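Local coordinates for GTPase activator-like protein (Chaetomium thermophilum, PDB 5HIU) that probably stimulates GTP hydrolysis by a small GTPase as the TSC2 subunit of the tuberous sclerosis complex, this chain being its helical N-terminal part, at residues N148-A153 and K182-L187; S274-S279 and Q283-I288. All blocks are in the same frame, centred on the assembly; numbering follows the deposited sequence.

Contact 1 of 2, residues N148-A153 and K182-L187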
loop_
_atom_site.group_PDB
_atom_site.type_symbol
_atom_site.label_atom_id
_atom_site.label_comp_id
_atom_site.label_asym_id
_atom_site.label_seq_id
_atom_site.Cartn_x
_atom_site.Cartn_y
_atom_site.Cartn_z
ATOM N N ASN A 148 6.454 -2.899 12.714
ATOM C CA ASN A 148 7.180 -1.779 13.269
ATOM C C ASN A 148 8.629 -2.223 13.450
ATOM O O ASN A 148 9.536 -1.627 12.887
ATOM C CB ASN A 148 6.543 -1.357 14.585
ATOM C CG ASN A 148 7.104 -0.052 15.140
ATOM O OD1 ASN A 148 7.375 0.902 14.419
ATOM N ND2 ASN A 148 7.246 -0.002 16.440
ATOM N N GLN A 149 8.831 -3.309 14.186
ATOM C CA GLN A 149 10.161 -3.842 14.393
ATOM C C GLN A 149 10.847 -4.001 13.061
ATOM O O GLN A 149 11.954 -3.478 12.869
ATOM C CB GLN A 149 10.113 -5.210 15.062
ATOM C CG GLN A 149 9.946 -5.198 16.573
ATOM C CD GLN A 149 10.101 -6.590 17.185
ATOM O OE1 GLN A 149 10.755 -7.492 16.611
ATOM N NE2 GLN A 149 9.493 -6.780 18.356
ATOM N N ALA A 150 10.196 -4.706 12.133
ATOM C CA ALA A 150 10.897 -5.158 10.928
ATOM C C ALA A 150 11.295 -3.979 10.069
ATOM O O ALA A 150 12.429 -3.881 9.594
ATOM C CB ALA A 150 10.064 -6.134 10.125
ATOM N N TYR A 151 10.364 -3.064 9.890
ATOM C CA TYR A 151 10.678 -1.872 9.151
ATOM C C TYR A 151 11.829 -1.091 9.818
ATOM O O TYR A 151 12.839 -0.822 9.168
ATOM C CB TYR A 151 9.455 -0.985 8.979
ATOM C CG TYR A 151 9.870 0.273 8.305
ATOM C CD1 TYR A 151 10.297 0.244 6.989
ATOM C CD2 TYR A 151 9.915 1.475 8.995
ATOM C CE1 TYR A 151 10.703 1.385 6.350
ATOM C CE2 TYR A 151 10.326 2.634 8.365
ATOM C CZ TYR A 151 10.715 2.581 7.041
ATOM O OH TYR A 151 11.147 3.718 6.411
ATOM N N ARG A 152 11.680 -0.762 11.102
ATOM C CA ARG A 152 12.739 -0.065 11.867
ATOM C C ARG A 152 14.124 -0.650 11.585
ATOM O O ARG A 152 15.070 0.088 11.310
ATOM C CB ARG A 152 12.455 -0.116 13.372
ATOM C CG ARG A 152 13.259 0.884 14.193
ATOM C CD ARG A 152 12.560 1.261 15.495
ATOM N NE ARG A 152 11.239 1.859 15.246
ATOM C CZ ARG A 152 10.904 3.140 15.435
ATOM N NH1 ARG A 152 11.776 4.024 15.911
ATOM N NH2 ARG A 152 9.662 3.540 15.158
ATOM N N ALA A 153 14.223 -1.978 11.618
ATOM C CA ALA A 153 15.498 -2.656 11.401
ATOM C C ALA A 153 15.966 -2.610 9.951
ATOM O O ALA A 153 17.157 -2.724 9.676
ATOM C CB ALA A 153 15.428 -4.097 11.878
ATOM N N LYS A 182 15.049 -8.522 3.439
ATOM C CA LYS A 182 14.459 -9.804 3.112
ATOM C C LYS A 182 13.432 -10.179 4.138
ATOM O O LYS A 182 12.365 -10.677 3.775
ATOM C CB LYS A 182 15.538 -10.873 2.994
ATOM C CG LYS A 182 16.445 -10.641 1.788
ATOM C CD LYS A 182 17.856 -11.138 2.009
ATOM C CE LYS A 182 18.610 -11.208 0.691
ATOM N NZ LYS A 182 20.080 -11.379 0.871
ATOM N N ASN A 183 13.747 -9.918 5.410
ATOM C CA ASN A 183 12.823 -10.174 6.520
ATOM C C ASN A 183 11.523 -9.404 6.349
ATOM O O ASN A 183 10.429 -9.943 6.507
ATOM C CB ASN A 183 13.446 -9.755 7.846
ATOM C CG ASN A 183 14.423 -10.772 8.381
ATOM O OD1 ASN A 183 14.586 -11.833 7.815
ATOM N ND2 ASN A 183 15.064 -10.453 9.504
ATOM N N LEU A 184 11.681 -8.123 6.031
ATOM C CA LEU A 184 10.576 -7.206 5.820
ATOM C C LEU A 184 9.684 -7.674 4.656
ATOM O O LEU A 184 8.479 -7.725 4.785
ATOM C CB LEU A 184 11.137 -5.800 5.589
ATOM C CG LEU A 184 10.141 -4.658 5.392
ATOM C CD1 LEU A 184 9.265 -4.459 6.616
ATOM C CD2 LEU A 184 10.867 -3.357 5.030
ATOM N N SER A 185 10.271 -8.065 3.537
ATOM C CA SER A 185 9.450 -8.591 2.449
ATOM C C SER A 185 8.618 -9.739 2.904
ATOM O O SER A 185 7.444 -9.801 2.618
ATOM C CB SER A 185 10.308 -9.072 1.316
ATOM O OG SER A 185 11.053 -7.990 0.860
ATOM N N GLN A 186 9.250 -10.664 3.605
ATOM C CA GLN A 186 8.620 -11.910 3.911
ATOM C C GLN A 186 7.470 -11.706 4.891
ATOM O O GLN A 186 6.437 -12.397 4.809
ATOM C CB GLN A 186 9.631 -12.876 4.475
ATOM C CG GLN A 186 9.026 -14.246 4.671
ATOM C CD GLN A 186 10.048 -15.304 4.944
ATOM O OE1 GLN A 186 11.235 -15.017 5.075
ATOM N NE2 GLN A 186 9.596 -16.546 5.030
ATOM N N LEU A 187 7.642 -10.730 5.781
ATOM C CA LEU A 187 6.602 -10.337 6.685
ATOM C C LEU A 187 5.411 -9.680 5.957
ATOM O O LEU A 187 4.248 -10.021 6.239
ATOM C CB LEU A 187 7.184 -9.398 7.755
ATOM C CG LEU A 187 6.241 -8.801 8.788
ATOM C CD1 LEU A 187 5.548 -9.847 9.640
ATOM C CD2 LEU A 187 7.048 -7.883 9.673
#

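Contact 2 of 2, residues S274-S279 and Q283-I288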
loop_
_atom_site.group_PDB
_atom_site.type_symbol
_atom_site.label_atom_id
_atom_site.label_comp_id
_atom_site.label_asym_id
_atom_site.label_seq_id
_atom_site.Cartn_x
_atom_site.Cartn_y
_atom_site.Cartn_z
ATOM N N SER A 274 -8.777 1.476 -7.788
ATOM C CA SER A 274 -9.987 1.161 -8.537
ATOM C C SER A 274 -10.905 0.348 -7.659
ATOM O O SER A 274 -12.105 0.642 -7.550
ATOM C CB SER A 274 -9.707 0.437 -9.856
ATOM O OG SER A 274 -8.774 -0.609 -9.676
ATOM N N ILE A 275 -10.333 -0.657 -7.000
ATOM C CA ILE A 275 -11.107 -1.497 -6.100
ATOM C C ILE A 275 -11.840 -0.592 -5.122
ATOM O O ILE A 275 -13.062 -0.656 -5.009
ATOM C CB ILE A 275 -10.213 -2.501 -5.359
ATOM C CG1 ILE A 275 -9.741 -3.582 -6.336
ATOM C CG2 ILE A 275 -10.964 -3.124 -4.200
ATOM C CD1 ILE A 275 -8.441 -4.266 -5.958
ATOM N N ILE A 276 -11.104 0.281 -4.447
ATOM C CA ILE A 276 -11.716 1.166 -3.456
ATOM C C ILE A 276 -12.853 2.010 -4.069
ATOM O O ILE A 276 -13.905 2.232 -3.439
ATOM C CB ILE A 276 -10.673 2.107 -2.820
ATOM C CG1 ILE A 276 -9.612 1.298 -2.085
ATOM C CG2 ILE A 276 -11.346 3.078 -1.851
ATOM C CD1 ILE A 276 -8.382 2.088 -1.709
ATOM N N CYS A 277 -12.622 2.487 -5.289
ATOM C CA CYS A 277 -13.585 3.349 -5.970
ATOM C C CYS A 277 -14.890 2.629 -6.292
ATOM O O CYS A 277 -15.972 3.211 -6.168
ATOM C CB CYS A 277 -12.976 3.919 -7.244
ATOM S SG CYS A 277 -11.999 5.391 -6.891
ATOM N N ARG A 278 -14.776 1.363 -6.687
ATOM C CA ARG A 278 -15.935 0.558 -7.012
ATOM C C ARG A 278 -16.622 -0.044 -5.778
ATOM O O ARG A 278 -17.425 -0.962 -5.906
ATOM C CB ARG A 278 -15.524 -0.546 -7.981
ATOM C CG ARG A 278 -15.155 -0.030 -9.358
ATOM C CD ARG A 278 -14.611 -1.153 -10.219
ATOM N NE ARG A 278 -13.271 -1.512 -9.772
ATOM C CZ ARG A 278 -12.713 -2.713 -9.894
ATOM N NH1 ARG A 278 -13.372 -3.716 -10.456
ATOM N NH2 ARG A 278 -11.479 -2.912 -9.438
ATOM N N SER A 279 -16.328 0.487 -4.594
ATOM C CA SER A 279 -16.785 -0.094 -3.335
ATOM C C SER A 279 -17.627 0.953 -2.643
ATOM O O SER A 279 -17.743 2.073 -3.136
ATOM C CB SER A 279 -15.586 -0.448 -2.451
ATOM O OG SER A 279 -15.274 0.630 -1.575
ATOM N N GLN A 283 -18.268 6.767 -3.219
ATOM C CA GLN A 283 -18.791 8.113 -2.969
ATOM C C GLN A 283 -17.858 8.937 -2.092
ATOM O O GLN A 283 -17.501 10.060 -2.446
ATOM C CB GLN A 283 -20.204 8.071 -2.340
ATOM C CG GLN A 283 -21.348 7.911 -3.342
ATOM C CD GLN A 283 -21.204 8.845 -4.540
ATOM O OE1 GLN A 283 -21.025 10.056 -4.379
ATOM N NE2 GLN A 283 -21.253 8.283 -5.748
ATOM N N SER A 284 -17.456 8.363 -0.958
ATOM C CA SER A 284 -16.554 9.034 -0.020
ATOM C C SER A 284 -15.211 9.357 -0.671
ATOM O O SER A 284 -14.657 10.443 -0.466
ATOM C CB SER A 284 -16.361 8.176 1.231
ATOM O OG SER A 284 -17.582 8.054 1.946
ATOM N N THR A 285 -14.714 8.437 -1.492
ATOM C CA THR A 285 -13.447 8.633 -2.209
ATOM C C THR A 285 -13.480 9.830 -3.154
ATOM O O THR A 285 -12.538 10.627 -3.187
ATOM C CB THR A 285 -13.091 7.373 -3.009
ATOM O OG1 THR A 285 -13.166 6.223 -2.147
ATOM C CG2 THR A 285 -11.693 7.487 -3.621
ATOM N N VAL A 286 -14.559 9.961 -3.925
ATOM C CA VAL A 286 -14.713 11.106 -4.832
ATOM C C VAL A 286 -14.678 12.406 -4.034
ATOM O O VAL A 286 -13.951 13.350 -4.356
ATOM C CB VAL A 286 -16.038 11.024 -5.620
ATOM C CG1 VAL A 286 -16.325 12.318 -6.353
ATOM C CG2 VAL A 286 -15.996 9.884 -6.616
ATOM N N ARG A 287 -15.505 12.441 -2.997
ATOM C CA ARG A 287 -15.597 13.562 -2.061
ATOM C C ARG A 287 -14.232 13.933 -1.475
ATOM O O ARG A 287 -13.869 15.114 -1.420
ATOM C CB ARG A 287 -16.564 13.155 -0.950
ATOM C CG ARG A 287 -16.763 14.159 0.176
ATOM C CD ARG A 287 -18.168 14.048 0.756
ATOM N NE ARG A 287 -18.606 12.657 0.879
ATOM C CZ ARG A 287 -18.535 11.920 1.988
ATOM N NH1 ARG A 287 -18.045 12.418 3.123
ATOM N NH2 ARG A 287 -18.971 10.662 1.963
ATOM N N ILE A 288 -13.486 12.903 -1.056
ATOM C CA ILE A 288 -12.119 13.058 -0.537
ATOM C C ILE A 288 -11.205 13.653 -1.589
ATOM O O ILE A 288 -10.490 14.615 -1.328
ATOM C CB ILE A 288 -11.539 11.696 -0.056
ATOM C CG1 ILE A 288 -12.202 11.281 1.258
ATOM C CG2 ILE A 288 -10.018 11.746 0.125
ATOM C CD1 ILE A 288 -12.061 9.809 1.590
#

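Contact 1 of 2, residues N148-A153 and K182-L187
Ala150 and Leu184 bring their CA atoms within 5.5 Å where helices 139-163 and 179-198 of the alpha-solenoid run past each other roughly antiparallel, the local axes approaching to 9.0 Å at an angle of 149° between their N-to-C directions. The small side chain of Ala150 points toward helix 179-198, where two leucines one turn apart receive it. Its CB lies 3.5 Å from Leu187 CD2, a snug methyl-to-methyl touch, and 4.0 Å from Leu184 CD1. No hydrogen bond crosses between the segments, and between these two segments the packing is apolar.

Leu184 divides its two methyls between different targets. With CG anti to the backbone N (chi1 -178°), CD1 extends to the helix backbone beside Ala150 and stops 3.7 Å from Tyr151 N, while CD2 turns to the phenol ring. Tyr151 and Leu184 lie side by side, pointing the same way, and the leucine methyl comes to the ring edge. Beyond this pair, Ala154 and Arg158 extend the packing around Leu184, and Trp146 touches Leu187. The phenol OH makes a weak hydrogen bond to Leu220 O, just past helix 204-219. At that edge, Leu184 CD2 sits near the ring plane, 4.1 Å from Tyr151 CD1.

Contact 2 of 2, residues S274-S279 and Q283-I288
Thr285 packs against Ile276 and Cys277 near the short turn between two consecutive helices of the alpha-solenoid, where helix 266-277 ends and helix 281-294 begins after only a few residues. Across the turn the nearest CA atoms are those of Cys277 and Thr285, 6.5 Å apart. Thr285 points toward the first helix and offers each of its branches to a different neighbour. Its methyl CG2, anti to the backbone N, meets the sulfur of Cys277, with CG2 and SG 3.9 Å apart. The hydroxyl side goes to Ile276, whose CG2 lies 3.6 Å from Thr285 OG1; these two side chains cross at about a right angle. That touch is van der Waals, since Ile276 CG2 is a methyl; OG1 makes its hydrogen bond to His281 O, one turn back in its own helix. The hydroxyl is therefore satisfied although Thr285 is buried.

Leu322 of helix 302-322 also packs on Cys277, while Val238 and Leu248 cover Ile276 and Ile252 touches Thr285, so the helix pair is tied into the neighbouring layers of the solenoid.

Arg278 is the first residue to leave helical backbone angles, and the serine after it links the two helix ends. Ser279 OG caps the start of helix 281-294 through His281 N and also donates to Ile276 O near the end of helix 266-277. Two donors thus hold this oxygen, both from the same face of its carbonyl plane. Ser279 N lies 3.2 Å from Ile276 O. Ser279 OG comes closer, 2.8 Å from Ile276 O, and is tilted 24° from the carbonyl plane.

In the fold
Contacts 1 and 2 follow one another along the chain and lie on opposite sides of its centre, their centres about 15 and 16 Å from the centre of the chain. Their centres are 30 Å apart and their nearest atoms about 19 Å, so they do not touch and belong to separate places along the alpha-solenoid. Both are buried joints between consecutive helices, but the connections differ: the two helices of contact 1 are joined by a long link whose residues 165-175 are not modelled, whereas the helices of contact 2 are joined by a turn of only a few residues. The model holds a single chain, and neither contact lines a known active site; both are structural packing in the N-terminal part.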